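Long-range contact in protein YibA (Escherichia coli, PDB 1OYZ), which is of uncharacterised function, folds as an all-helical solenoid of the HEAT-repeat type, and has been tentatively assigned an oxidoreductase activity: residues N184-V198 with E211-R223. Residues are numbered along the deposited sequence; the frame is centred on the assembly and turned at random.
Sequences NINKYDNSDIRDCFV and EAIIGLSYRKDKR
A bend at chi2 (-79°) turns the chain of Arg219 across to residues 184-198, while Arg194, extended from CG to NE, brings its guanidinium against the backbone O and CB of Arg219. Between them they illustrate how long, flat-ended side chains bridge the start of helix 191-200 and the end of helix 206-218. The Arg219 guanidinium slips under the Tyr188 carbonyl, whose O lies over its face, 2.9 Å from NH2 at an angle too poor for a hydrogen bond. Its NH1 comes obliquely to Phe197 CE2 at 3.7 Å, the ring and guanidinium planes 20° apart.

Asp189 runs past the Arg219 chain in the opposite direction and is gripped side-on by Arg194, NE to OD1 (2.9 Å) and NH2 to OD2, both through syn lone pairs. That pairing fixes the rotation of the Arg194 guanidinium, which carries Arg219 O over one face; a water accepts from its NH1. Farther along, Asp195 OD1 meets Arg223 NH2 in a salt bridge of 2.7 Å, near the guanidinium plane, and Asp221 extends the network.

Next to this charged cluster Phe197 CB packs on Leu216 CG (3.6 Å), and Ala212 CA lies over one face of the ring. Ile183 of helix 173-186 also touches Phe197 and Arg219. Residues 191-198 and 211-218 cross at -137°, their axes 9.3 Å apart at closest approach, a roughly antiparallel packing of consecutive helices consistent with the helical hairpins of HEAT-type solenoids.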
loop_
_atom_site.group_PDB
_atom_site.type_symbol
_atom_site.label_atom_id
_atom_site.label_comp_id
_atom_site.label_asym_id
_atom_site.label_seq_id
_atom_site.Cartn_x
_atom_site.Cartn_y
_atom_site.Cartn_z
ATOM N N ASN A 184 -0.414 3.517 11.172
ATOM C CA ASN A 184 -0.919 4.824 11.490
ATOM C C ASN A 184 -2.403 4.900 11.106
ATOM O O ASN A 184 -3.242 5.363 11.892
ATOM C CB ASN A 184 -0.088 5.883 10.783
ATOM C CG ASN A 184 1.271 6.118 11.472
ATOM O OD1 ASN A 184 2.238 6.555 10.835
ATOM N ND2 ASN A 184 1.343 5.820 12.775
ATOM N N ILE A 185 -2.708 4.407 9.906
ATOM C CA ILE A 185 -4.059 4.366 9.361
ATOM C C ILE A 185 -5.057 3.713 10.328
ATOM O O ILE A 185 -6.170 4.201 10.507
ATOM C CB ILE A 185 -4.034 3.610 7.996
ATOM C CG1 ILE A 185 -4.436 4.570 6.881
ATOM C CG2 ILE A 185 -4.862 2.341 8.061
ATOM C CD1 ILE A 185 -3.423 5.682 6.656
ATOM N N ASN A 186 -4.648 2.625 10.967
ATOM C CA ASN A 186 -5.527 1.939 11.896
ATOM C C ASN A 186 -5.344 2.368 13.350
ATOM O O ASN A 186 -6.013 1.860 14.243
ATOM C CB ASN A 186 -5.327 0.439 11.763
ATOM C CG ASN A 186 -5.760 -0.084 10.403
ATOM O OD1 ASN A 186 -5.307 -1.137 9.962
ATOM N ND2 ASN A 186 -6.655 0.644 9.738
ATOM N N LYS A 187 -4.442 3.313 13.579
ATOM C CA LYS A 187 -4.183 3.821 14.922
ATOM C C LYS A 187 -3.832 2.719 15.913
ATOM O O LYS A 187 -4.213 2.769 17.075
ATOM C CB LYS A 187 -5.390 4.623 15.426
ATOM C CG LYS A 187 -5.699 5.860 14.577
ATOM C CD LYS A 187 -6.902 6.616 15.110
ATOM C CE LYS A 187 -7.380 7.680 14.133
ATOM N NZ LYS A 187 -8.442 8.496 14.775
ATOM N N TYR A 188 -3.104 1.718 15.440
ATOM C CA TYR A 188 -2.682 0.635 16.300
ATOM C C TYR A 188 -1.601 1.181 17.234
ATOM O O TYR A 188 -0.757 1.976 16.823
ATOM C CB TYR A 188 -2.124 -0.503 15.450
ATOM C CG TYR A 188 -3.168 -1.200 14.614
ATOM C CD1 TYR A 188 -2.801 -1.964 13.503
ATOM C CD2 TYR A 188 -4.529 -1.117 14.945
ATOM C CE1 TYR A 188 -3.760 -2.627 12.737
ATOM C CE2 TYR A 188 -5.494 -1.772 14.188
ATOM C CZ TYR A 188 -5.107 -2.529 13.083
ATOM O OH TYR A 188 -6.069 -3.168 12.316
ATOM N N ASP A 189 -1.617 0.762 18.489
ATOM C CA ASP A 189 -0.620 1.270 19.414
ATOM C C ASP A 189 -0.289 0.313 20.552
ATOM O O ASP A 189 -1.159 -0.351 21.111
ATOM C CB ASP A 189 -1.092 2.634 19.950
ATOM C CG ASP A 189 -0.026 3.364 20.758
ATOM O OD1 ASP A 189 1.189 3.073 20.601
ATOM O OD2 ASP A 189 -0.418 4.257 21.545
ATOM N N ASN A 190 0.999 0.229 20.847
ATOM C CA ASN A 190 1.519 -0.595 21.922
ATOM C C ASN A 190 2.997 -0.267 22.081
ATOM O O ASN A 190 3.609 0.396 21.228
ATOM C CB ASN A 190 1.311 -2.100 21.666
ATOM C CG ASN A 190 2.007 -2.598 20.418
ATOM O OD1 ASN A 190 3.205 -2.411 20.224
ATOM N ND2 ASN A 190 1.247 -3.267 19.568
ATOM N N SER A 191 3.572 -0.722 23.178
ATOM C CA SER A 191 4.960 -0.421 23.454
ATOM C C SER A 191 5.880 -0.793 22.289
ATOM O O SER A 191 6.785 -0.043 21.944
ATOM C CB SER A 191 5.378 -1.137 24.737
ATOM O OG SER A 191 6.775 -1.053 24.898
ATOM N N ASP A 192 5.632 -1.947 21.674
ATOM C CA ASP A 192 6.452 -2.398 20.569
ATOM C C ASP A 192 6.449 -1.484 19.348
ATOM O O ASP A 192 7.489 -1.244 18.735
ATOM C CB ASP A 192 6.035 -3.806 20.144
ATOM C CG ASP A 192 6.254 -4.843 21.241
ATOM O OD1 ASP A 192 5.563 -4.800 22.293
ATOM O OD2 ASP A 192 7.126 -5.702 21.034
ATOM N N ILE A 193 5.276 -0.986 18.984
ATOM C CA ILE A 193 5.169 -0.120 17.825
ATOM C C ILE A 193 5.820 1.216 18.155
ATOM O O ILE A 193 6.555 1.776 17.349
ATOM C CB ILE A 193 3.688 0.058 17.390
ATOM C CG1 ILE A 193 2.876 0.736 18.479
ATOM C CG2 ILE A 193 3.065 -1.296 17.093
ATOM C CD1 ILE A 193 2.920 2.272 18.402
ATOM N N ARG A 194 5.581 1.730 19.348
ATOM C CA ARG A 194 6.225 2.979 19.680
ATOM C C ARG A 194 7.735 2.828 19.610
ATOM O O ARG A 194 8.422 3.632 18.963
ATOM C CB ARG A 194 5.784 3.449 21.048
ATOM C CG ARG A 194 4.463 4.103 20.969
ATOM C CD ARG A 194 4.063 4.637 22.283
ATOM N NE ARG A 194 2.649 4.958 22.281
ATOM C CZ ARG A 194 2.066 5.723 23.189
ATOM N NH1 ARG A 194 2.794 6.250 24.170
ATOM N NH2 ARG A 194 0.764 5.959 23.113
ATOM N N ASP A 195 8.266 1.779 20.234
ATOM C CA ASP A 195 9.709 1.595 20.199
ATOM C C ASP A 195 10.196 1.430 18.761
ATOM O O ASP A 195 11.268 1.931 18.411
ATOM C CB ASP A 195 10.145 0.399 21.081
ATOM C CG ASP A 195 9.755 0.585 22.562
ATOM O OD1 ASP A 195 9.689 1.746 23.016
ATOM O OD2 ASP A 195 9.522 -0.426 23.276
ATOM N N CYS A 196 9.433 0.754 17.902
ATOM C CA CYS A 196 9.926 0.624 16.524
ATOM C C CYS A 196 9.896 1.996 15.862
ATOM O O CYS A 196 10.796 2.315 15.104
ATOM C CB CYS A 196 9.100 -0.380 15.705
ATOM S SG CYS A 196 9.380 -2.140 16.171
ATOM N N PHE A 197 8.880 2.810 16.158
ATOM C CA PHE A 197 8.840 4.127 15.562
ATOM C C PHE A 197 10.036 4.985 16.034
ATOM O O PHE A 197 10.674 5.639 15.200
ATOM C CB PHE A 197 7.503 4.814 15.860
ATOM C CG PHE A 197 6.373 4.369 14.956
ATOM C CD1 PHE A 197 6.539 3.302 14.080
ATOM C CD2 PHE A 197 5.161 5.019 14.978
ATOM C CE1 PHE A 197 5.507 2.891 13.230
ATOM C CE2 PHE A 197 4.111 4.620 14.133
ATOM C CZ PHE A 197 4.284 3.552 13.253
ATOM N N VAL A 198 10.353 4.966 17.336
ATOM C CA VAL A 198 11.488 5.752 17.856
ATOM C C VAL A 198 12.752 5.380 17.059
ATOM O O VAL A 198 13.501 6.245 16.608
ATOM C CB VAL A 198 11.703 5.487 19.401
ATOM C CG1 VAL A 198 13.029 6.077 19.872
ATOM C CG2 VAL A 198 10.541 6.082 20.209
ATOM N N GLU A 211 6.716 9.012 8.519
ATOM C CA GLU A 211 5.621 8.248 9.128
ATOM C C GLU A 211 5.871 7.991 10.637
ATOM O O GLU A 211 4.927 7.970 11.444
ATOM C CB GLU A 211 5.412 6.902 8.400
ATOM C CG GLU A 211 4.775 7.004 6.951
ATOM C CD GLU A 211 3.312 7.426 6.934
ATOM O OE1 GLU A 211 2.617 7.036 7.905
ATOM O OE2 GLU A 211 2.826 8.100 5.947
ATOM N N ALA A 212 7.136 7.775 11.011
ATOM C CA ALA A 212 7.489 7.539 12.422
ATOM C C ALA A 212 7.189 8.816 13.216
ATOM O O ALA A 212 6.597 8.778 14.301
ATOM C CB ALA A 212 8.978 7.166 12.540
ATOM N N ILE A 213 7.588 9.948 12.658
ATOM C CA ILE A 213 7.327 11.228 13.297
ATOM C C ILE A 213 5.839 11.482 13.476
ATOM O O ILE A 213 5.389 11.880 14.565
ATOM C CB ILE A 213 7.943 12.384 12.487
ATOM C CG1 ILE A 213 9.473 12.292 12.582
ATOM C CG2 ILE A 213 7.431 13.728 13.019
ATOM C CD1 ILE A 213 10.215 13.125 11.612
ATOM N N ILE A 214 5.042 11.252 12.431
ATOM C CA ILE A 214 3.608 11.509 12.608
ATOM C C ILE A 214 3.036 10.451 13.552
ATOM O O ILE A 214 2.187 10.738 14.393
ATOM C CB ILE A 214 2.813 11.548 11.246
ATOM C CG1 ILE A 214 2.155 10.231 10.978
ATOM C CG2 ILE A 214 3.721 11.890 10.069
ATOM C CD1 ILE A 214 0.708 10.275 11.353
ATOM N N GLY A 215 3.518 9.221 13.426
ATOM C CA GLY A 215 3.025 8.175 14.303
ATOM C C GLY A 215 3.324 8.464 15.774
ATOM O O GLY A 215 2.443 8.341 16.642
ATOM N N LEU A 216 4.557 8.859 16.066
ATOM C CA LEU A 216 4.904 9.133 17.457
ATOM C C LEU A 216 4.166 10.360 17.952
ATOM O O LEU A 216 3.688 10.378 19.075
ATOM C CB LEU A 216 6.422 9.295 17.627
ATOM C CG LEU A 216 7.126 7.939 17.512
ATOM C CD1 LEU A 216 8.627 8.081 17.360
ATOM C CD2 LEU A 216 6.793 7.119 18.742
ATOM N N SER A 217 4.040 11.388 17.120
ATOM C CA SER A 217 3.343 12.573 17.594
ATOM C C SER A 217 1.851 12.312 17.887
ATOM O O SER A 217 1.336 12.758 18.904
ATOM C CB SER A 217 3.509 13.720 16.596
ATOM O OG SER A 217 4.856 13.873 16.233
ATOM N N TYR A 218 1.146 11.598 17.017
ATOM C CA TYR A 218 -0.255 11.336 17.313
ATOM C C TYR A 218 -0.367 10.590 18.648
ATOM O O TYR A 218 -1.298 10.815 19.425
ATOM C CB TYR A 218 -0.921 10.551 16.168
ATOM C CG TYR A 218 -1.387 11.466 15.050
ATOM C CD1 TYR A 218 -0.467 12.207 14.286
ATOM C CD2 TYR A 218 -2.753 11.643 14.791
ATOM C CE1 TYR A 218 -0.898 13.107 13.293
ATOM C CE2 TYR A 218 -3.195 12.542 13.805
ATOM C CZ TYR A 218 -2.267 13.271 13.063
ATOM O OH TYR A 218 -2.710 14.177 12.115
ATOM N N ARG A 219 0.604 9.725 18.913
ATOM C CA ARG A 219 0.657 8.957 20.152
ATOM C C ARG A 219 1.157 9.809 21.336
ATOM O O ARG A 219 1.286 9.288 22.444
ATOM C CB ARG A 219 1.598 7.753 19.990
ATOM C CG ARG A 219 1.409 6.928 18.712
ATOM C CD ARG A 219 0.227 5.996 18.820
ATOM N NE ARG A 219 -0.277 5.536 17.519
ATOM C CZ ARG A 219 0.416 4.838 16.621
ATOM N NH1 ARG A 219 1.676 4.504 16.860
ATOM N NH2 ARG A 219 -0.167 4.465 15.481
ATOM N N LYS A 220 1.478 11.089 21.118
ATOM C CA LYS A 220 1.936 11.953 22.218
ATOM C C LYS A 220 3.208 11.424 22.927
ATOM O O LYS A 220 3.389 11.611 24.130
ATOM C CB LYS A 220 0.818 12.078 23.259
ATOM C CG LYS A 220 -0.573 12.358 22.669
ATOM C CD LYS A 220 -0.859 13.858 22.589
ATOM C CE LYS A 220 -2.135 14.174 21.791
ATOM N NZ LYS A 220 -1.956 13.902 20.322
ATOM N N ASP A 221 4.077 10.764 22.183
ATOM C CA ASP A 221 5.293 10.192 22.735
ATOM C C ASP A 221 6.434 11.209 22.588
ATOM O O ASP A 221 6.919 11.471 21.488
ATOM C CB ASP A 221 5.577 8.884 21.987
ATOM C CG ASP A 221 6.665 8.043 22.632
ATOM O OD1 ASP A 221 6.502 6.795 22.635
ATOM O OD2 ASP A 221 7.672 8.617 23.099
ATOM N N LYS A 222 6.858 11.768 23.714
ATOM C CA LYS A 222 7.890 12.784 23.712
ATOM C C LYS A 222 9.252 12.379 23.204
ATOM O O LYS A 222 10.109 13.227 22.994
ATOM C CB LYS A 222 7.944 13.427 25.100
ATOM C CG LYS A 222 6.714 14.313 25.290
ATOM C CD LYS A 222 6.286 14.529 26.743
ATOM C CE LYS A 222 5.184 15.579 26.811
ATOM N NZ LYS A 222 4.697 15.748 28.183
ATOM N N ARG A 223 9.473 11.093 22.957
ATOM C CA ARG A 223 10.774 10.752 22.410
ATOM C C ARG A 223 10.943 11.311 20.980
ATOM O O ARG A 223 12.043 11.276 20.424
ATOM C CB ARG A 223 11.012 9.240 22.456
ATOM C CG ARG A 223 11.226 8.745 23.895
ATOM C CD ARG A 223 10.151 7.781 24.301
ATOM N NE ARG A 223 10.309 6.503 23.624
ATOM C CZ ARG A 223 9.368 5.567 23.550
ATOM N NH1 ARG A 223 8.181 5.762 24.109
ATOM N NH2 ARG A 223 9.622 4.421 22.943
HETATM O O HOH W 1 2.710 8.402 25.469
#